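Local coordinates for D-isomer specific 2-hydroxyacid dehydrogenase family protein (Aeromonas salmonicida subsp. salmonicida, PDB 3HG7) that probably acts as an NAD-dependent oxidoreductase of the D-isomer specific 2-hydroxyacid dehydrogenase family, at residues Glu105-His110 with Ile225-Gly230; His154-Gly159 with Ala177-Val182; Ala16-Leu21 with Ser284-Val289. The protein carries 1 engineered substitution. All blocks are in the same frame, centred on the assembly; numbering follows the deposited sequence.

Contact 1 of 3, residues Glu105-His110 with Ile225-Gly230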
loop_
_atom_site.group_PDB
_atom_site.type_symbol
_atom_site.label_atom_id
_atom_site.label_comp_id
_atom_site.label_asym_id
_atom_site.label_seq_id
_atom_site.Cartn_x
_atom_site.Cartn_y
_atom_site.Cartn_z
ATOM N N GLU A 105 -2.409 11.240 -4.177
ATOM C CA GLU A 105 -1.309 12.201 -4.047
ATOM C C GLU A 105 0.021 11.632 -4.541
ATOM O O GLU A 105 0.774 12.300 -5.231
ATOM C CB GLU A 105 -1.185 12.656 -2.594
ATOM C CG GLU A 105 -2.395 13.448 -2.068
ATOM C CD GLU A 105 -2.290 13.709 -0.569
ATOM O OE1 GLU A 105 -1.255 13.329 0.036
ATOM O OE2 GLU A 105 -3.226 14.310 0.008
ATOM N N TYR A 106 0.305 10.390 -4.161
ATOM C CA TYR A 106 1.552 9.733 -4.538
ATOM C C TYR A 106 1.577 9.491 -6.036
ATOM O O TYR A 106 2.567 9.811 -6.726
ATOM C CB TYR A 106 1.664 8.378 -3.808
ATOM C CG TYR A 106 2.844 7.552 -4.248
ATOM C CD1 TYR A 106 4.071 7.668 -3.596
ATOM C CD2 TYR A 106 2.709 6.613 -5.280
ATOM C CE1 TYR A 106 5.151 6.898 -3.972
ATOM C CE2 TYR A 106 3.772 5.841 -5.687
ATOM C CZ TYR A 106 4.986 5.997 -5.027
ATOM O OH TYR A 106 6.049 5.255 -5.392
ATOM N N VAL A 107 0.485 8.938 -6.548
ATOM C CA VAL A 107 0.451 8.521 -7.928
ATOM C C VAL A 107 0.517 9.779 -8.805
ATOM O O VAL A 107 1.336 9.837 -9.705
ATOM C CB VAL A 107 -0.824 7.695 -8.252
ATOM C CG1 VAL A 107 -1.049 7.592 -9.778
ATOM C CG2 VAL A 107 -0.706 6.267 -7.617
ATOM N N PHE A 108 -0.313 10.780 -8.501
ATOM C CA PHE A 108 -0.349 11.980 -9.372
ATOM C C PHE A 108 0.851 12.921 -9.146
ATOM O O PHE A 108 1.266 13.593 -10.061
ATOM C CB PHE A 108 -1.703 12.679 -9.297
ATOM C CG PHE A 108 -2.753 11.997 -10.112
ATOM C CD1 PHE A 108 -3.097 12.490 -11.365
ATOM C CD2 PHE A 108 -3.362 10.843 -9.657
ATOM C CE1 PHE A 108 -4.061 11.831 -12.153
ATOM C CE2 PHE A 108 -4.326 10.181 -10.415
ATOM C CZ PHE A 108 -4.674 10.687 -11.675
ATOM N N GLY A 109 1.426 12.959 -7.939
ATOM C CA GLY A 109 2.675 13.683 -7.738
ATOM C C GLY A 109 3.774 13.085 -8.616
ATOM O O GLY A 109 4.484 13.801 -9.336
ATOM N N HIS A 110 3.887 11.765 -8.592
ATOM C CA HIS A 110 4.917 11.095 -9.382
ATOM C C HIS A 110 4.609 11.228 -10.876
ATOM O O HIS A 110 5.495 11.428 -11.699
ATOM C CB HIS A 110 5.053 9.636 -9.002
ATOM C CG HIS A 110 5.958 9.423 -7.825
ATOM N ND1 HIS A 110 7.327 9.387 -7.950
ATOM C CD2 HIS A 110 5.694 9.256 -6.511
ATOM C CE1 HIS A 110 7.874 9.193 -6.763
ATOM N NE2 HIS A 110 6.908 9.133 -5.865
ATOM N N ILE A 225 3.602 4.502 -18.377
ATOM C CA ILE A 225 4.206 4.638 -17.063
ATOM C C ILE A 225 3.459 3.626 -16.230
ATOM O O ILE A 225 2.235 3.657 -16.163
ATOM C CB ILE A 225 4.015 6.066 -16.494
ATOM C CG1 ILE A 225 4.712 7.076 -17.418
ATOM C CG2 ILE A 225 4.570 6.157 -15.052
ATOM C CD1 ILE A 225 4.299 8.530 -17.228
ATOM N N LEU A 226 4.199 2.733 -15.598
ATOM C CA LEU A 226 3.617 1.723 -14.716
ATOM C C LEU A 226 3.936 1.995 -13.260
ATOM O O LEU A 226 5.101 2.112 -12.935
ATOM C CB LEU A 226 4.181 0.345 -15.069
ATOM C CG LEU A 226 3.838 -0.818 -14.121
ATOM C CD1 LEU A 226 2.335 -1.065 -14.068
ATOM C CD2 LEU A 226 4.569 -2.073 -14.547
ATOM N N PHE A 227 2.904 2.066 -12.410
ATOM C CA PHE A 227 3.063 2.156 -10.941
ATOM C C PHE A 227 2.750 0.819 -10.307
ATOM O O PHE A 227 1.709 0.208 -10.618
ATOM C CB PHE A 227 2.061 3.134 -10.331
ATOM C CG PHE A 227 2.349 4.584 -10.617
ATOM C CD1 PHE A 227 2.816 5.408 -9.612
ATOM C CD2 PHE A 227 2.094 5.131 -11.877
ATOM C CE1 PHE A 227 3.087 6.765 -9.865
ATOM C CE2 PHE A 227 2.350 6.471 -12.145
ATOM C CZ PHE A 227 2.834 7.295 -11.127
ATOM N N ASN A 228 3.590 0.401 -9.364
ATOM C CA ASN A 228 3.202 -0.697 -8.504
ATOM C C ASN A 228 3.228 -0.283 -7.060
ATOM O O ASN A 228 4.298 -0.016 -6.504
ATOM C CB ASN A 228 4.078 -1.923 -8.671
ATOM C CG ASN A 228 3.506 -3.146 -7.903
ATOM O OD1 ASN A 228 2.328 -3.164 -7.520
ATOM N ND2 ASN A 228 4.338 -4.138 -7.671
ATOM N N VAL A 229 2.041 -0.227 -6.473
ATOM C CA VAL A 229 1.896 0.157 -5.078
ATOM C C VAL A 229 1.146 -0.919 -4.263
ATOM O O VAL A 229 0.799 -0.685 -3.104
ATOM C CB VAL A 229 1.137 1.467 -4.984
ATOM C CG1 VAL A 229 1.954 2.616 -5.591
ATOM C CG2 VAL A 229 -0.172 1.331 -5.744
ATOM N N GLY A 230 0.876 -2.076 -4.877
ATOM C CA GLY A 230 0.242 -3.207 -4.185
ATOM C C GLY A 230 1.245 -4.061 -3.427
ATOM O O GLY A 230 1.549 -3.785 -2.270
#

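Contact 2 of 3, residues His154-Gly159 with Ala177-Val182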
loop_
_atom_site.group_PDB
_atom_site.type_symbol
_atom_site.label_atom_id
_atom_site.label_comp_id
_atom_site.label_asym_id
_atom_site.label_seq_id
_atom_site.Cartn_x
_atom_site.Cartn_y
_atom_site.Cartn_z
ATOM N N HIS A 154 -10.365 5.936 -5.474
ATOM C CA HIS A 154 -9.920 7.322 -5.265
ATOM C C HIS A 154 -8.990 7.802 -6.398
ATOM O O HIS A 154 -9.154 8.926 -6.920
ATOM C CB HIS A 154 -9.303 7.552 -3.886
ATOM C CG HIS A 154 -9.354 8.986 -3.452
ATOM N ND1 HIS A 154 -8.469 9.936 -3.918
ATOM C CD2 HIS A 154 -10.195 9.636 -2.609
ATOM C CE1 HIS A 154 -8.758 11.106 -3.377
ATOM N NE2 HIS A 154 -9.805 10.953 -2.581
ATOM N N ILE A 155 -8.073 6.927 -6.813
ATOM C CA ILE A 155 -7.143 7.249 -7.905
ATOM C C ILE A 155 -7.944 7.464 -9.171
ATOM O O ILE A 155 -7.564 8.269 -10.048
ATOM C CB ILE A 155 -6.117 6.111 -8.129
ATOM C CG1 ILE A 155 -5.239 5.904 -6.874
ATOM C CG2 ILE A 155 -5.197 6.408 -9.304
ATOM C CD1 ILE A 155 -4.577 4.574 -6.868
ATOM N N ALA A 156 -9.051 6.737 -9.283
ATOM C CA ALA A 156 -9.975 6.903 -10.414
ATOM C C ALA A 156 -10.609 8.294 -10.456
ATOM O O ALA A 156 -10.566 8.978 -11.508
ATOM C CB ALA A 156 -11.032 5.818 -10.384
ATOM N N HIS A 157 -11.183 8.733 -9.336
ATOM C CA HIS A 157 -11.776 10.079 -9.287
ATOM C C HIS A 157 -10.755 11.169 -9.608
ATOM O O HIS A 157 -11.085 12.164 -10.267
ATOM C CB HIS A 157 -12.433 10.351 -7.936
ATOM C CG HIS A 157 -13.749 9.651 -7.762
ATOM N ND1 HIS A 157 -13.862 8.409 -7.172
ATOM C CD2 HIS A 157 -15.001 9.996 -8.154
ATOM C CE1 HIS A 157 -15.132 8.037 -7.170
ATOM N NE2 HIS A 157 -15.841 8.981 -7.763
ATOM N N THR A 158 -9.520 10.990 -9.125
ATOM C CA THR A 158 -8.455 11.943 -9.432
ATOM C C THR A 158 -8.106 11.953 -10.916
ATOM O O THR A 158 -7.940 13.024 -11.491
ATOM C CB THR A 158 -7.202 11.725 -8.563
ATOM O OG1 THR A 158 -7.618 11.524 -7.209
ATOM C CG2 THR A 158 -6.261 12.948 -8.649
ATOM N N GLY A 159 -8.003 10.785 -11.549
ATOM C CA GLY A 159 -7.765 10.772 -13.003
ATOM C C GLY A 159 -8.868 11.474 -13.787
ATOM O O GLY A 159 -8.588 12.297 -14.670
ATOM N N ALA A 177 -17.606 3.345 -8.735
ATOM C CA ALA A 177 -17.576 4.806 -8.889
ATOM C C ALA A 177 -16.190 5.306 -9.301
ATOM O O ALA A 177 -15.173 4.841 -8.786
ATOM C CB ALA A 177 -18.032 5.495 -7.606
ATOM N N GLY A 178 -16.161 6.247 -10.241
ATOM C CA GLY A 178 -14.899 6.833 -10.693
ATOM C C GLY A 178 -14.340 6.188 -11.946
ATOM O O GLY A 178 -13.590 6.820 -12.676
ATOM N N PHE A 179 -14.682 4.925 -12.182
ATOM C CA PHE A 179 -14.273 4.224 -13.399
ATOM C C PHE A 179 -15.291 4.401 -14.552
ATOM O O PHE A 179 -16.499 4.163 -14.386
ATOM C CB PHE A 179 -14.064 2.730 -13.126
ATOM C CG PHE A 179 -12.989 2.427 -12.121
ATOM C CD1 PHE A 179 -11.705 2.097 -12.543
ATOM C CD2 PHE A 179 -13.257 2.451 -10.753
ATOM C CE1 PHE A 179 -10.686 1.811 -11.615
ATOM C CE2 PHE A 179 -12.247 2.169 -9.824
ATOM C CZ PHE A 179 -10.959 1.845 -10.265
ATOM N N ASP A 180 -14.797 4.806 -15.721
ATOM C CA ASP A 180 -15.613 4.817 -16.945
ATOM C C ASP A 180 -16.178 3.443 -17.286
ATOM O O ASP A 180 -17.346 3.298 -17.693
ATOM C CB ASP A 180 -14.778 5.308 -18.119
ATOM C CG ASP A 180 -14.404 6.754 -17.983
ATOM O OD1 ASP A 180 -15.111 7.477 -17.248
ATOM O OD2 ASP A 180 -13.411 7.176 -18.610
ATOM N N GLN A 181 -15.321 2.439 -17.149
ATOM C CA GLN A 181 -15.674 1.060 -17.411
ATOM C C GLN A 181 -14.768 0.191 -16.543
ATOM O O GLN A 181 -13.605 0.546 -16.278
ATOM C CB GLN A 181 -15.495 0.741 -18.900
ATOM C CG GLN A 181 -16.021 -0.610 -19.317
ATOM C CD GLN A 181 -17.269 -0.516 -20.160
ATOM O OE1 GLN A 181 -18.374 -0.338 -19.639
ATOM N NE2 GLN A 181 -17.104 -0.656 -21.475
ATOM N N VAL A 182 -15.319 -0.911 -16.053
ATOM C CA VAL A 182 -14.528 -1.902 -15.355
ATOM C C VAL A 182 -14.536 -3.223 -16.109
ATOM O O VAL A 182 -15.597 -3.739 -16.487
ATOM C CB VAL A 182 -14.971 -2.098 -13.900
ATOM C CG1 VAL A 182 -14.004 -3.039 -13.187
ATOM C CG2 VAL A 182 -15.015 -0.753 -13.177
#

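Contact 3 of 3, residues Ala16-Leu21 with Ser284-Val289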
loop_
_atom_site.group_PDB
_atom_site.type_symbol
_atom_site.label_atom_id
_atom_site.label_comp_id
_atom_site.label_asym_id
_atom_site.label_seq_id
_atom_site.Cartn_x
_atom_site.Cartn_y
_atom_site.Cartn_z
ATOM N N ALA A 16 4.090 7.106 21.034
ATOM C CA ALA A 16 3.860 8.344 21.745
ATOM C C ALA A 16 2.549 9.002 21.268
ATOM O O ALA A 16 1.729 9.436 22.089
ATOM C CB ALA A 16 5.072 9.293 21.610
ATOM N N HIS A 17 2.351 9.009 19.951
ATOM C CA HIS A 17 1.152 9.562 19.332
ATOM C C HIS A 17 -0.061 8.694 19.722
ATOM O O HIS A 17 -1.077 9.211 20.174
ATOM C CB HIS A 17 1.327 9.611 17.811
ATOM C CG HIS A 17 0.433 10.597 17.113
ATOM N ND1 HIS A 17 0.678 11.055 15.831
ATOM C CD2 HIS A 17 -0.688 11.232 17.530
ATOM C CE1 HIS A 17 -0.275 11.904 15.482
ATOM N NE2 HIS A 17 -1.115 12.032 16.501
ATOM N N TYR A 18 0.056 7.380 19.571
ATOM C CA TYR A 18 -1.077 6.499 19.970
ATOM C C TYR A 18 -1.482 6.659 21.432
ATOM O O TYR A 18 -2.689 6.650 21.771
ATOM C CB TYR A 18 -0.784 5.020 19.640
ATOM C CG TYR A 18 -0.889 4.767 18.159
ATOM C CD1 TYR A 18 -2.088 5.045 17.474
ATOM C CD2 TYR A 18 0.182 4.239 17.437
ATOM C CE1 TYR A 18 -2.183 4.859 16.091
ATOM C CE2 TYR A 18 0.090 4.027 16.077
ATOM C CZ TYR A 18 -1.099 4.335 15.403
ATOM O OH TYR A 18 -1.221 4.125 14.034
ATOM N N GLU A 19 -0.487 6.745 22.314
ATOM C CA GLU A 19 -0.775 6.862 23.752
ATOM C C GLU A 19 -1.546 8.144 24.061
ATOM O O GLU A 19 -2.503 8.110 24.847
ATOM C CB GLU A 19 0.517 6.789 24.575
ATOM C CG GLU A 19 0.328 6.907 26.077
ATOM C CD GLU A 19 1.626 6.710 26.839
ATOM O OE1 GLU A 19 2.580 7.455 26.571
ATOM O OE2 GLU A 19 1.679 5.812 27.703
ATOM N N ARG A 20 -1.107 9.249 23.454
ATOM C CA ARG A 20 -1.782 10.537 23.598
ATOM C C ARG A 20 -3.219 10.422 23.101
ATOM O O ARG A 20 -4.141 10.801 23.808
ATOM C CB ARG A 20 -1.044 11.646 22.836
ATOM C CG ARG A 20 -1.817 12.955 22.703
ATOM C CD ARG A 20 -0.917 14.119 22.312
ATOM N NE ARG A 20 -0.287 13.936 21.012
ATOM C CZ ARG A 20 -0.934 13.940 19.852
ATOM N NH1 ARG A 20 -2.251 14.089 19.815
ATOM N NH2 ARG A 20 -0.256 13.779 18.728
ATOM N N LEU A 21 -3.403 9.880 21.907
ATOM C CA LEU A 21 -4.734 9.799 21.298
ATOM C C LEU A 21 -5.695 8.913 22.081
ATOM O O LEU A 21 -6.872 9.273 22.315
ATOM C CB LEU A 21 -4.610 9.277 19.876
ATOM C CG LEU A 21 -4.102 10.239 18.797
ATOM C CD1 LEU A 21 -3.693 9.465 17.581
ATOM C CD2 LEU A 21 -5.223 11.264 18.489
ATOM N N SER A 284 0.361 4.991 7.460
ATOM C CA SER A 284 -0.792 4.811 8.350
ATOM C C SER A 284 -0.693 5.898 9.398
ATOM O O SER A 284 0.096 5.772 10.360
ATOM C CB SER A 284 -0.711 3.447 9.085
ATOM O OG SER A 284 -0.973 2.360 8.199
ATOM N N PHE A 285 -1.475 6.953 9.238
ATOM C CA PHE A 285 -1.368 8.101 10.114
ATOM C C PHE A 285 -2.087 7.817 11.415
ATOM O O PHE A 285 -3.210 7.273 11.378
ATOM C CB PHE A 285 -1.903 9.352 9.417
ATOM C CG PHE A 285 -0.907 9.940 8.445
ATOM C CD1 PHE A 285 -0.015 10.935 8.854
ATOM C CD2 PHE A 285 -0.802 9.443 7.150
ATOM C CE1 PHE A 285 0.922 11.444 7.954
ATOM C CE2 PHE A 285 0.151 9.957 6.257
ATOM C CZ PHE A 285 0.992 10.952 6.667
ATOM N N PRO A 286 -1.455 8.142 12.569
ATOM C CA PRO A 286 -2.027 7.631 13.824
ATOM C C PRO A 286 -3.425 8.166 14.097
ATOM O O PRO A 286 -4.259 7.421 14.599
ATOM C CB PRO A 286 -1.040 8.111 14.893
ATOM C CG PRO A 286 0.261 8.204 14.155
ATOM C CD PRO A 286 -0.086 8.676 12.761
ATOM N N ASP A 287 -3.694 9.424 13.738
ATOM C CA ASP A 287 -5.034 9.985 13.930
ATOM C C ASP A 287 -6.091 9.102 13.270
ATOM O O ASP A 287 -7.158 8.864 13.848
ATOM C CB ASP A 287 -5.129 11.438 13.427
ATOM C CG ASP A 287 -4.298 12.410 14.266
ATOM O OD1 ASP A 287 -3.066 12.474 14.065
ATOM O OD2 ASP A 287 -4.866 13.132 15.112
ATOM N N ASP A 288 -5.810 8.583 12.078
ATOM C CA ASP A 288 -6.811 7.753 11.406
ATOM C C ASP A 288 -6.840 6.315 11.893
ATOM O O ASP A 288 -7.908 5.704 11.970
ATOM C CB ASP A 288 -6.618 7.779 9.908
ATOM C CG ASP A 288 -7.010 9.115 9.304
ATOM O OD1 ASP A 288 -7.647 9.948 9.986
ATOM O OD2 ASP A 288 -6.698 9.327 8.137
ATOM N N VAL A 289 -5.667 5.788 12.221
ATOM C CA VAL A 289 -5.583 4.425 12.750
ATOM C C VAL A 289 -6.238 4.371 14.153
ATOM O O VAL A 289 -6.924 3.411 14.474
ATOM C CB VAL A 289 -4.117 3.911 12.799
ATOM C CG1 VAL A 289 -4.041 2.515 13.457
ATOM C CG2 VAL A 289 -3.505 3.846 11.407
HETATM O O HOH W 1 1.052 4.224 12.607
#

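Contact 1 of 3, residues Glu105-His110 with Ile225-Gly230
F227 packs its ring against helix 105-110, meeting Y106, V107 and H110. Its CB leaves the strand toward the helix, and chi1 of -72° sets CG opposite the carbonyl carbon and beside the backbone N. From there the ring runs up to the helix. CD1 meets both Y106 CE2 and V107 CG2, each at 4.1 Å. Further out, CE1 abuts H110 CB at 3.6 Å, at the ring's edge. At the tip, CZ comes within 3.3 Å of the backbone oxygen V107 O, so the far rim of the ring lies against the helix main chain itself. One face is taken by a methyl: V107 CG1 stands 4.1 Å from the F227 ring centroid, only 11° off the normal, a well-centred CH-pi contact.

Beside this, Y106 extends past F227 in the opposite direction. Its CE2 touches V229 CG1 at 3.7 Å, just after the strand ends, and its OH goes on to a hydrogen bond with T277 OG1. Within the helix, H110 CD2 lies 3.5 Å above the Y106 ring plane, offset toward the rim.

The axes of segments 105-110 and 225-228 approach to 10.5 Å and run roughly antiparallel, at 153°. Helix 100-115, to which the first segment belongs, covers one face of the parallel sheet of the Rossmann-type domain. Strands 197-200 and 251-254 flank 225-228 in that sheet, and V107 also packs on V199, while Y106, H110 and F227 all reach V253.

Contact 2 of 3, residues His154-Gly159 with Ala177-Val182
Two CH-pi contacts, with the roles of ring and carbon donor exchanged, join A156 and H157 of the helix 154-159 to the loop A177-F179, near one edge of the seven-stranded parallel sheet. In the first, the helix supplies the methyl and the loop the ring: A156 CB sits 3.9 Å from the centroid of F179, 10° off its normal and so almost over the centre. In the second, the loop supplies the carbon, with G178 CA 3.8 Å from the centroid of the H157 ring.

G178 brings the backbones this close. Its CA is 4.7 Å from H157 CA, and having no side chain it lets that CA lie directly on the imidazole face. Its phi of 96° is a value that suits such a residue. The carbonyl G178 O turns to A156 CB at 3.6 Å and is buried with no polar partner in the model.

Helix 150-161 is the crossover between strands 142-146 and 165-169, the first beta-alpha-beta unit of a Rossmann fold. The side chain of F179 touches the glycine-rich GxGxxG-type sequence that leads into the start of this helix, consistent with the dinucleotide-binding turn of such domains. F179 and A156 both also rest on I145 and V166 of the two strands.

On the outer side, H157 has CG opposite its carbonyl carbon (chi1 -76°), which goes with the ring lying flat over G178 CA. Its CE1 lies 3.9 Å from A177 CB, while ND1 is hydrogen-bonded to Q153 O one helical turn back.

Contact 3 of 3, residues Ala16-Leu21 with Ser284-Val289
P286 is the bump of this interface, and the rings of H17 and Y18 with the side chain of L21 form the hollow that takes it. The proline sits in the first turn of its helix, directly after F285 at the N-cap position, and presents CB to both aromatic rings. P286 CB is 3.7 Å from the H17 ring centroid and 4.0 Å from that of Y18, over a face in each case but offset toward the rim. P286 CG presses farther onto H17, reaching ND1 at 3.3 Å. The third wall is L21, whose CD1 lies 3.7 Å from P286 O, while its CD2 faces the carboxylate of D287.

H17 and Y18 come from successive positions on the helix and also differ in chi1. H17 has CG opposite its backbone N (-158°), whereas in Y18 it is opposite the carbonyl carbon (-74°). Y18 carries its hydroxyl beyond the proline to V289, where OH abuts V289 CB at 3.2 Å near the plane of the ring. The same hydroxyl donates to a water at 2.7 Å, and this water in turn donates to S284 O at 2.9 Å, linking the tyrosine to the chain just ahead of the helix.

S284 OG is held in addition by T74 O. Beneath the two helices lies strand 50-53 of the five-stranded sheet, where Y18 and V289 both rest on M52. The C-terminal helix 286-301 thus returns to the N-terminal domain and packs beside helix 15-24 on that sheet, consistent with the two-domain fold of D-2-hydroxyacid dehydrogenases.

In the fold
Contacts 1 and 2 belong to the predicted NAD-binding, Rossmann-type domain and reach the same seven-stranded sheet, their centres 15 Å apart. They touch mainly through F108, on the side of its helix turned from F227: F108 CZ lies 3.3 Å from G159 N, and F108 CD2 packs on T158 CG2. Contact 3 lies in the other domain, its centre about 26 Å from that of contact 1 and 30 Å from that of contact 2, with nearest atoms about 7 Å and 11 Å away. Along the chain the three are nested, contact 2 within contact 1 and contact 1 within contact 3. Of the three, contact 2 reaches the glycine-rich turn that probably receives the cofactor.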